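Local coordinates for invertase/pectin methylesterase inhibitor family protein (Arabidopsis thaliana, PDB 1X91) that inhibits plant pectin methylesterases, the enzymes that remove methyl esters from cell-wall pectin, at residues K14-F24 against T135-V145. The protein carries 1 engineered substitution. Residues are numbered along the deposited sequence; the frame is centred on the assembly and turned at random.
Sequences KTLNPSFCLKF and TIKNLCGIALV
Phe20 plugs into a hole formed by Thr135, Asn138, Leu139 and Ile142, a knobs-into-holes contact. It joins helix 18-27, in the N-terminal extension required for inhibitor activity, to helix 127-149 of the four-helix bundle. The local axes cross at -75°. The Phe20 ring is carried toward the bundle because CG stands anti to the backbone N (chi1 175°). Phe20 CB comes first, 4.1 Å from Asn138 ND2. CG and CD1 lie near the same amide nitrogen. CD2 lies 3.5 Å from Asn138 CB, which covers one ring face in a CH-pi contact. CE1 meets Thr135 CG2, and CE2 meets Leu139 CD2 at the ring edge. At the tip, CZ reaches Leu139 CG at 3.8 Å, with Thr135 CG2 close by. Cutting Phe20 back to an alanine is likely to open a gap between the two helices, taking from Asn138 CB the ring face it rests on and from Leu139 CG and Thr135 CG2 their contact with the ring tip.

Leu139 CD2 also sits over a face of Phe24, 3.6 Å from the ring centroid. Thr41 and Ser44 of helix 34-62 also touch Phe24. Ile142 CD1 is 3.7 Å from Cys21 CB, and the disulfide to Cys12 ties this cysteine to the loop before the helix.

No direct hydrogen bond crosses the contact; water makes the polar links. Asn17 is the N-cap of helix 18-27, and its OD1 accepts from Phe20 N at 3.0 Å, from above the carbonyl plane. One water bridges Asn17 ND2 and Asn138 ND2. A second takes the N-H of Asn17 and donates to Asn138 OD1 at 3.0 Å. A third donates to Lys14 O and, at 2.9 Å, to Gly141 O.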
loop_
_atom_site.group_PDB
_atom_site.type_symbol
_atom_site.label_atom_id
_atom_site.label_comp_id
_atom_site.label_asym_id
_atom_site.label_seq_id
_atom_site.Cartn_x
_atom_site.Cartn_y
_atom_site.Cartn_z
ATOM N N LYS A 14 4.057 1.469 -15.912
ATOM C CA LYS A 14 4.957 0.570 -15.216
ATOM C C LYS A 14 4.325 -0.116 -14.006
ATOM O O LYS A 14 5.027 -0.779 -13.220
ATOM C CB LYS A 14 6.186 1.355 -14.826
ATOM C CG LYS A 14 7.093 1.670 -16.023
ATOM C CD LYS A 14 8.177 2.627 -15.667
ATOM C CE LYS A 14 7.696 4.083 -15.621
ATOM N NZ LYS A 14 7.356 4.698 -16.958
ATOM N N THR A 15 3.003 -0.027 -13.900
ATOM C CA THR A 15 2.229 -0.619 -12.789
ATOM C C THR A 15 1.288 -1.739 -13.221
ATOM O O THR A 15 0.984 -1.870 -14.392
ATOM C CB THR A 15 1.419 0.514 -12.058
ATOM O OG1 THR A 15 0.380 1.020 -12.909
ATOM C CG2 THR A 15 2.299 1.704 -11.766
ATOM N N LEU A 16 0.821 -2.555 -12.254
ATOM C CA LEU A 16 -0.090 -3.675 -12.517
ATOM C C LEU A 16 -1.516 -3.272 -12.800
ATOM O O LEU A 16 -2.245 -3.993 -13.493
ATOM C CB LEU A 16 -0.102 -4.673 -11.337
ATOM C CG LEU A 16 0.871 -5.863 -11.358
ATOM C CD1 LEU A 16 2.303 -5.511 -11.671
ATOM C CD2 LEU A 16 0.781 -6.569 -10.005
ATOM N N ASN A 17 -1.922 -2.105 -12.275
ATOM C CA ASN A 17 -3.240 -1.580 -12.545
ATOM C C ASN A 17 -3.007 -0.143 -12.993
ATOM O O ASN A 17 -3.030 0.806 -12.197
ATOM C CB ASN A 17 -4.159 -1.692 -11.314
ATOM C CG ASN A 17 -5.573 -1.465 -11.650
ATOM O OD1 ASN A 17 -5.887 -0.697 -12.568
ATOM N ND2 ASN A 17 -6.482 -2.113 -10.908
ATOM N N PRO A 18 -2.725 0.030 -14.276
ATOM C CA PRO A 18 -2.577 1.398 -14.778
ATOM C C PRO A 18 -3.856 2.212 -14.598
ATOM O O PRO A 18 -3.685 3.405 -14.338
ATOM C CB PRO A 18 -2.115 1.199 -16.252
ATOM C CG PRO A 18 -1.402 -0.078 -16.175
ATOM C CD PRO A 18 -2.368 -0.960 -15.307
ATOM N N SER A 19 -5.067 1.646 -14.715
ATOM C CA SER A 19 -6.304 2.400 -14.493
ATOM C C SER A 19 -6.270 3.036 -13.105
ATOM O O SER A 19 -6.520 4.231 -12.949
ATOM C CB SER A 19 -7.565 1.552 -14.643
ATOM O OG SER A 19 -7.666 1.077 -15.991
ATOM N N PHE A 20 -5.966 2.226 -12.101
ATOM C CA PHE A 20 -5.887 2.757 -10.743
ATOM C C PHE A 20 -4.888 3.892 -10.619
ATOM O O PHE A 20 -5.164 4.934 -9.996
ATOM C CB PHE A 20 -5.558 1.655 -9.736
ATOM C CG PHE A 20 -5.359 2.187 -8.328
ATOM C CD1 PHE A 20 -6.394 2.186 -7.433
ATOM C CD2 PHE A 20 -4.134 2.665 -7.924
ATOM C CE1 PHE A 20 -6.214 2.649 -6.125
ATOM C CE2 PHE A 20 -3.950 3.206 -6.637
ATOM C CZ PHE A 20 -4.989 3.162 -5.741
ATOM N N CYS A 21 -3.716 3.712 -11.201
ATOM C CA CYS A 21 -2.640 4.674 -11.128
ATOM C C CYS A 21 -3.042 5.964 -11.829
ATOM O O CYS A 21 -2.840 7.021 -11.293
ATOM C CB CYS A 21 -1.367 4.124 -11.747
ATOM S SG CYS A 21 0.046 5.186 -11.904
ATOM N N LEU A 22 -3.652 5.858 -13.008
ATOM C CA LEU A 22 -4.138 7.043 -13.699
ATOM C C LEU A 22 -5.173 7.787 -12.875
ATOM O O LEU A 22 -5.132 8.990 -12.769
ATOM C CB LEU A 22 -4.711 6.670 -15.074
ATOM C CG LEU A 22 -3.681 6.126 -16.063
ATOM C CD1 LEU A 22 -4.407 5.453 -17.263
ATOM C CD2 LEU A 22 -2.665 7.187 -16.576
ATOM N N LYS A 23 -6.110 7.068 -12.278
ATOM C CA LYS A 23 -7.066 7.680 -11.409
ATOM C C LYS A 23 -6.377 8.411 -10.271
ATOM O O LYS A 23 -6.685 9.563 -9.963
ATOM C CB LYS A 23 -8.035 6.626 -10.895
ATOM C CG LYS A 23 -9.104 7.121 -9.894
ATOM C CD LYS A 23 -9.968 5.995 -9.343
ATOM C CE LYS A 23 -11.171 5.731 -10.149
ATOM N NZ LYS A 23 -12.189 4.883 -9.411
ATOM N N PHE A 24 -5.453 7.719 -9.629
ATOM C CA PHE A 24 -4.757 8.278 -8.471
ATOM C C PHE A 24 -3.981 9.548 -8.818
ATOM O O PHE A 24 -4.109 10.591 -8.111
ATOM C CB PHE A 24 -3.863 7.186 -7.869
ATOM C CG PHE A 24 -3.087 7.622 -6.646
ATOM C CD1 PHE A 24 -3.741 7.843 -5.456
ATOM C CD2 PHE A 24 -1.727 7.847 -6.742
ATOM C CE1 PHE A 24 -3.023 8.243 -4.304
ATOM C CE2 PHE A 24 -1.001 8.236 -5.601
ATOM C CZ PHE A 24 -1.674 8.464 -4.383
ATOM N N THR A 135 -5.983 -1.917 -3.121
ATOM C CA THR A 135 -5.613 -0.497 -3.225
ATOM C C THR A 135 -4.216 -0.283 -2.664
ATOM O O THR A 135 -3.396 0.397 -3.256
ATOM C CB THR A 135 -6.627 0.347 -2.485
ATOM O OG1 THR A 135 -7.845 0.322 -3.273
ATOM C CG2 THR A 135 -6.187 1.811 -2.330
ATOM N N ILE A 136 -3.912 -0.894 -1.530
ATOM C CA ILE A 136 -2.588 -0.703 -0.950
ATOM C C ILE A 136 -1.525 -1.363 -1.806
ATOM O O ILE A 136 -0.450 -0.798 -1.969
ATOM C CB ILE A 136 -2.570 -1.198 0.527
ATOM C CG1 ILE A 136 -3.372 -0.248 1.376
ATOM C CG2 ILE A 136 -1.140 -1.371 1.074
ATOM C CD1 ILE A 136 -3.854 -0.830 2.686
ATOM N N LYS A 137 -1.796 -2.545 -2.356
ATOM C CA LYS A 137 -0.864 -3.176 -3.230
ATOM C C LYS A 137 -0.561 -2.244 -4.431
ATOM O O LYS A 137 0.607 -2.081 -4.815
ATOM C CB LYS A 137 -1.431 -4.522 -3.662
ATOM C CG LYS A 137 -0.600 -5.247 -4.608
ATOM C CD LYS A 137 -1.156 -6.709 -4.714
ATOM C CE LYS A 137 -0.433 -7.410 -5.774
ATOM N NZ LYS A 137 -1.018 -8.724 -6.031
ATOM N N ASN A 138 -1.607 -1.666 -4.988
ATOM C CA ASN A 138 -1.450 -0.762 -6.146
ATOM C C ASN A 138 -0.656 0.496 -5.781
ATOM O O ASN A 138 0.239 0.941 -6.543
ATOM C CB ASN A 138 -2.834 -0.388 -6.664
ATOM C CG ASN A 138 -3.519 -1.552 -7.368
ATOM O OD1 ASN A 138 -2.853 -2.451 -7.877
ATOM N ND2 ASN A 138 -4.859 -1.547 -7.353
ATOM N N LEU A 139 -0.968 1.107 -4.639
ATOM C CA LEU A 139 -0.269 2.297 -4.163
ATOM C C LEU A 139 1.192 1.958 -3.916
ATOM O O LEU A 139 2.080 2.731 -4.264
ATOM C CB LEU A 139 -0.909 2.876 -2.892
ATOM C CG LEU A 139 -2.243 3.552 -3.113
ATOM C CD1 LEU A 139 -2.885 3.764 -1.783
ATOM C CD2 LEU A 139 -2.023 4.909 -3.798
ATOM N N CYS A 140 1.464 0.804 -3.283
ATOM C CA CYS A 140 2.882 0.413 -3.125
ATOM C C CYS A 140 3.573 0.263 -4.465
ATOM O O CYS A 140 4.738 0.668 -4.605
ATOM C CB CYS A 140 3.059 -0.861 -2.282
ATOM S SG CYS A 140 2.611 -0.768 -0.543
ATOM N N GLY A 141 2.877 -0.303 -5.440
ATOM C CA GLY A 141 3.441 -0.475 -6.782
ATOM C C GLY A 141 3.827 0.864 -7.394
ATOM O O GLY A 141 4.919 0.988 -7.951
ATOM N N ILE A 142 2.991 1.887 -7.216
ATOM C CA ILE A 142 3.294 3.227 -7.679
ATOM C C ILE A 142 4.521 3.779 -6.942
ATOM O O ILE A 142 5.437 4.340 -7.535
ATOM C CB ILE A 142 2.066 4.175 -7.533
ATOM C CG1 ILE A 142 0.916 3.712 -8.426
ATOM C CG2 ILE A 142 2.474 5.597 -7.882
ATOM C CD1 ILE A 142 -0.421 4.372 -8.154
ATOM N N ALA A 143 4.557 3.620 -5.613
ATOM C CA ALA A 143 5.658 4.122 -4.813
ATOM C C ALA A 143 6.985 3.426 -5.184
ATOM O O ALA A 143 8.039 4.006 -5.035
ATOM C CB ALA A 143 5.370 3.903 -3.311
ATOM N N LEU A 144 6.948 2.166 -5.579
ATOM C CA LEU A 144 8.154 1.464 -5.990
ATOM C C LEU A 144 8.713 2.040 -7.272
ATOM O O LEU A 144 9.932 2.215 -7.405
ATOM C CB LEU A 144 7.867 -0.030 -6.196
ATOM C CG LEU A 144 7.564 -0.860 -4.931
ATOM C CD1 LEU A 144 7.177 -2.256 -5.353
ATOM C CD2 LEU A 144 8.801 -0.821 -4.068
ATOM N N VAL A 145 7.848 2.392 -8.184
ATOM C CA VAL A 145 8.316 2.970 -9.429
ATOM C C VAL A 145 8.922 4.354 -9.168
ATOM O O VAL A 145 10.019 4.667 -9.631
ATOM C CB VAL A 145 7.154 3.050 -10.446
ATOM C CG1 VAL A 145 7.625 3.715 -11.754
ATOM C CG2 VAL A 145 6.632 1.694 -10.756
HETATM O O HOH W 1 4.640 -1.091 -10.003
HETATM O O HOH W 2 -6.219 -4.074 -8.578
HETATM O O HOH W 3 -0.661 -1.457 -9.609
#